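Local coordinates for H subunit of photosynthetic reaction center complex (Rhodopseudomonas palustris, PDB 6Z5S), which probably caps the cytoplasmic side of the photosynthetic reaction centre, anchored by one membrane helix, and supports electron and proton transfer to the quinones, at residues R188-A196 against K234-G242. Sequence-based numbering, arbitrary orientation.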
loop_
_atom_site.group_PDB
_atom_site.type_symbol
_atom_site.label_atom_id
_atom_site.label_comp_id
_atom_site.label_asym_id
_atom_site.label_seq_id
_atom_site.Cartn_x
_atom_site.Cartn_y
_atom_site.Cartn_z
ATOM N N ARG D 188 -2.288 -40.563 -23.305
ATOM C CA ARG D 188 -2.900 -39.414 -22.659
ATOM C C ARG D 188 -1.818 -38.560 -22.020
ATOM O O ARG D 188 -0.996 -39.064 -21.250
ATOM C CB ARG D 188 -3.918 -39.861 -21.613
ATOM C CG ARG D 188 -5.041 -40.686 -22.193
ATOM C CD ARG D 188 -6.038 -41.085 -21.130
ATOM N NE ARG D 188 -7.319 -41.459 -21.718
ATOM C CZ ARG D 188 -8.404 -41.762 -21.016
ATOM N NH1 ARG D 188 -8.367 -41.740 -19.692
ATOM N NH2 ARG D 188 -9.526 -42.089 -21.639
ATOM N N VAL D 189 -1.818 -37.273 -22.346
ATOM C CA VAL D 189 -0.845 -36.332 -21.810
ATOM C C VAL D 189 -1.581 -35.149 -21.203
ATOM O O VAL D 189 -2.680 -34.790 -21.629
ATOM C CB VAL D 189 0.147 -35.859 -22.889
ATOM C CG1 VAL D 189 1.017 -37.011 -23.332
ATOM C CG2 VAL D 189 -0.600 -35.275 -24.061
ATOM N N LEU D 190 -0.967 -34.539 -20.202
ATOM C CA LEU D 190 -1.585 -33.408 -19.535
ATOM C C LEU D 190 -1.232 -32.112 -20.245
ATOM O O LEU D 190 -0.176 -31.984 -20.868
ATOM C CB LEU D 190 -1.152 -33.340 -18.074
ATOM C CG LEU D 190 -1.815 -34.378 -17.173
ATOM C CD1 LEU D 190 -1.306 -34.247 -15.763
ATOM C CD2 LEU D 190 -3.317 -34.223 -17.213
ATOM N N LEU D 191 -2.139 -31.149 -20.157
ATOM C CA LEU D 191 -1.941 -29.823 -20.732
ATOM C C LEU D 191 -2.342 -28.793 -19.691
ATOM O O LEU D 191 -3.528 -28.742 -19.307
ATOM C CB LEU D 191 -2.764 -29.664 -22.006
ATOM C CG LEU D 191 -3.058 -28.248 -22.476
ATOM C CD1 LEU D 191 -1.780 -27.526 -22.811
ATOM C CD2 LEU D 191 -3.973 -28.295 -23.669
ATOM N N PRO D 192 -1.414 -27.982 -19.193
ATOM C CA PRO D 192 -1.781 -26.983 -18.189
ATOM C C PRO D 192 -2.767 -25.982 -18.760
ATOM O O PRO D 192 -2.620 -25.513 -19.889
ATOM C CB PRO D 192 -0.444 -26.324 -17.838
ATOM C CG PRO D 192 0.586 -27.289 -18.278
ATOM C CD PRO D 192 0.025 -27.967 -19.478
ATOM N N VAL D 193 -3.791 -25.668 -17.966
ATOM C CA VAL D 193 -4.822 -24.735 -18.421
ATOM C C VAL D 193 -4.247 -23.384 -18.826
ATOM O O VAL D 193 -4.638 -22.866 -19.884
ATOM C CB VAL D 193 -5.927 -24.610 -17.353
ATOM C CG1 VAL D 193 -6.882 -23.495 -17.711
ATOM C CG2 VAL D 193 -6.672 -25.918 -17.215
ATOM N N PRO D 194 -3.338 -22.761 -18.065
ATOM C CA PRO D 194 -2.812 -21.458 -18.498
ATOM C C PRO D 194 -2.098 -21.497 -19.833
ATOM O O PRO D 194 -1.934 -20.446 -20.461
ATOM C CB PRO D 194 -1.853 -21.076 -17.366
ATOM C CG PRO D 194 -2.360 -21.802 -16.195
ATOM C CD PRO D 194 -2.844 -23.108 -16.721
ATOM N N PHE D 195 -1.668 -22.664 -20.291
ATOM C CA PHE D 195 -1.011 -22.791 -21.580
ATOM C C PHE D 195 -1.990 -23.080 -22.703
ATOM O O PHE D 195 -1.561 -23.380 -23.820
ATOM C CB PHE D 195 0.048 -23.889 -21.526
ATOM C CG PHE D 195 1.345 -23.449 -20.929
ATOM C CD1 PHE D 195 2.201 -22.629 -21.635
ATOM C CD2 PHE D 195 1.712 -23.859 -19.664
ATOM C CE1 PHE D 195 3.391 -22.228 -21.095
ATOM C CE2 PHE D 195 2.905 -23.458 -19.119
ATOM C CZ PHE D 195 3.746 -22.643 -19.836
ATOM N N ALA D 196 -3.286 -23.004 -22.438
ATOM C CA ALA D 196 -4.293 -23.314 -23.436
ATOM C C ALA D 196 -5.329 -22.206 -23.483
ATOM O O ALA D 196 -5.640 -21.579 -22.468
ATOM C CB ALA D 196 -4.977 -24.650 -23.150
ATOM N N LYS D 234 7.574 -31.084 -14.853
ATOM C CA LYS D 234 8.022 -31.557 -16.157
ATOM C C LYS D 234 7.054 -31.153 -17.260
ATOM O O LYS D 234 7.478 -30.745 -18.344
ATOM C CB LYS D 234 8.215 -33.067 -16.134
ATOM C CG LYS D 234 9.573 -33.464 -15.635
ATOM C CD LYS D 234 9.746 -34.953 -15.622
ATOM C CE LYS D 234 11.034 -35.339 -14.936
ATOM N NZ LYS D 234 11.129 -36.809 -14.760
ATOM N N ILE D 235 5.752 -31.212 -16.988
ATOM C CA ILE D 235 4.765 -30.867 -18.005
ATOM C C ILE D 235 4.766 -29.366 -18.265
ATOM O O ILE D 235 4.851 -28.917 -19.418
ATOM C CB ILE D 235 3.375 -31.371 -17.588
ATOM C CG1 ILE D 235 3.342 -32.894 -17.632
ATOM C CG2 ILE D 235 2.309 -30.804 -18.491
ATOM C CD1 ILE D 235 2.284 -33.499 -16.760
ATOM N N CYS D 236 4.671 -28.563 -17.201
ATOM C CA CYS D 236 4.709 -27.120 -17.401
ATOM C C CYS D 236 6.017 -26.676 -18.039
ATOM O O CYS D 236 6.034 -25.706 -18.798
ATOM C CB CYS D 236 4.478 -26.384 -16.084
ATOM S SG CYS D 236 3.081 -26.979 -15.122
ATOM N N ALA D 237 7.110 -27.392 -17.788
ATOM C CA ALA D 237 8.389 -27.035 -18.380
ATOM C C ALA D 237 8.452 -27.426 -19.845
ATOM O O ALA D 237 9.015 -26.691 -20.660
ATOM C CB ALA D 237 9.518 -27.700 -17.601
ATOM N N TYR D 238 7.891 -28.582 -20.198
ATOM C CA TYR D 238 7.805 -28.946 -21.603
ATOM C C TYR D 238 7.018 -27.906 -22.375
ATOM O O TYR D 238 7.359 -27.577 -23.515
ATOM C CB TYR D 238 7.163 -30.321 -21.757
ATOM C CG TYR D 238 7.129 -30.801 -23.181
ATOM C CD1 TYR D 238 8.182 -31.523 -23.709
ATOM C CD2 TYR D 238 6.049 -30.529 -23.999
ATOM C CE1 TYR D 238 8.158 -31.959 -25.005
ATOM C CE2 TYR D 238 6.021 -30.957 -25.297
ATOM C CZ TYR D 238 7.076 -31.673 -25.795
ATOM O OH TYR D 238 7.049 -32.107 -27.096
ATOM N N TYR D 239 5.962 -27.373 -21.772
ATOM C CA TYR D 239 5.198 -26.354 -22.480
ATOM C C TYR D 239 5.890 -24.999 -22.473
ATOM O O TYR D 239 5.772 -24.249 -23.444
ATOM C CB TYR D 239 3.800 -26.243 -21.891
ATOM C CG TYR D 239 2.914 -27.370 -22.334
ATOM C CD1 TYR D 239 2.279 -27.333 -23.559
ATOM C CD2 TYR D 239 2.737 -28.485 -21.540
ATOM C CE1 TYR D 239 1.476 -28.369 -23.968
ATOM C CE2 TYR D 239 1.937 -29.518 -21.939
ATOM C CZ TYR D 239 1.311 -29.457 -23.152
ATOM O OH TYR D 239 0.515 -30.501 -23.540
ATOM N N GLY D 240 6.616 -24.667 -21.408
ATOM C CA GLY D 240 7.365 -23.427 -21.393
ATOM C C GLY D 240 8.542 -23.412 -22.340
ATOM O O GLY D 240 8.951 -22.336 -22.780
ATOM N N ALA D 241 9.107 -24.578 -22.647
ATOM C CA ALA D 241 10.211 -24.629 -23.596
ATOM C C ALA D 241 9.804 -24.081 -24.952
ATOM O O ALA D 241 10.615 -23.450 -25.636
ATOM C CB ALA D 241 10.720 -26.059 -23.738
ATOM N N GLY D 242 8.553 -24.299 -25.350
ATOM C CA GLY D 242 8.092 -23.817 -26.633
ATOM C C GLY D 242 8.066 -22.313 -26.755
ATOM O O GLY D 242 8.086 -21.794 -27.873
#
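Tyr239 makes the one hydrogen bond between residues 234-242 and 188-196. Its OH donates to Leu190 O at 3.1 Å. The carbonyl oxygen meets the ring at its edge, while the hydroxyl oxygen is tilted 27° from the carbonyl plane. With CG anti to its own carbonyl carbon (chi1 -77°), the ring passes Pro192 CD and Leu191 CD1 and brings its OH to this oxygen.

Tyr239 CB sits over the centre of one face of Phe195, a CH-pi contact of 3.8 Å to the ring centroid. The ring planes are inclined by 29°, yet the offset is large (centroids 5.9 Å apart), and little of one ring lies over the other. The far end of the Phe195 ring lies against the helix backbone at Cys236 O and Gly240 N.

Most of the other contacts join apolar side chains. Pro192 CD touches Tyr239 CD2 at 3.4 Å, and Leu191 CD1 packs against Tyr239 CE1 at 3.6 Å. Ile235 CD1 meets Leu190 CB at 3.7 Å, and its CG2 lies near Pro192 CD. Cys236 SG rests 4.0 Å from Pro192 CG. Tyr177 of the neighbouring strand 174-182 also touches Leu190, Pro192 and Cys236.

Without the ring of Tyr239, as with an alanine in its place, Leu190 O would probably lose this donor and a gap would open beside Leu191 and Pro192. The chemistry is that of a buried, mainly apolar interface, in which a single hydroxyl ties the C-terminal helix to the sheet of the PRC-barrel domain.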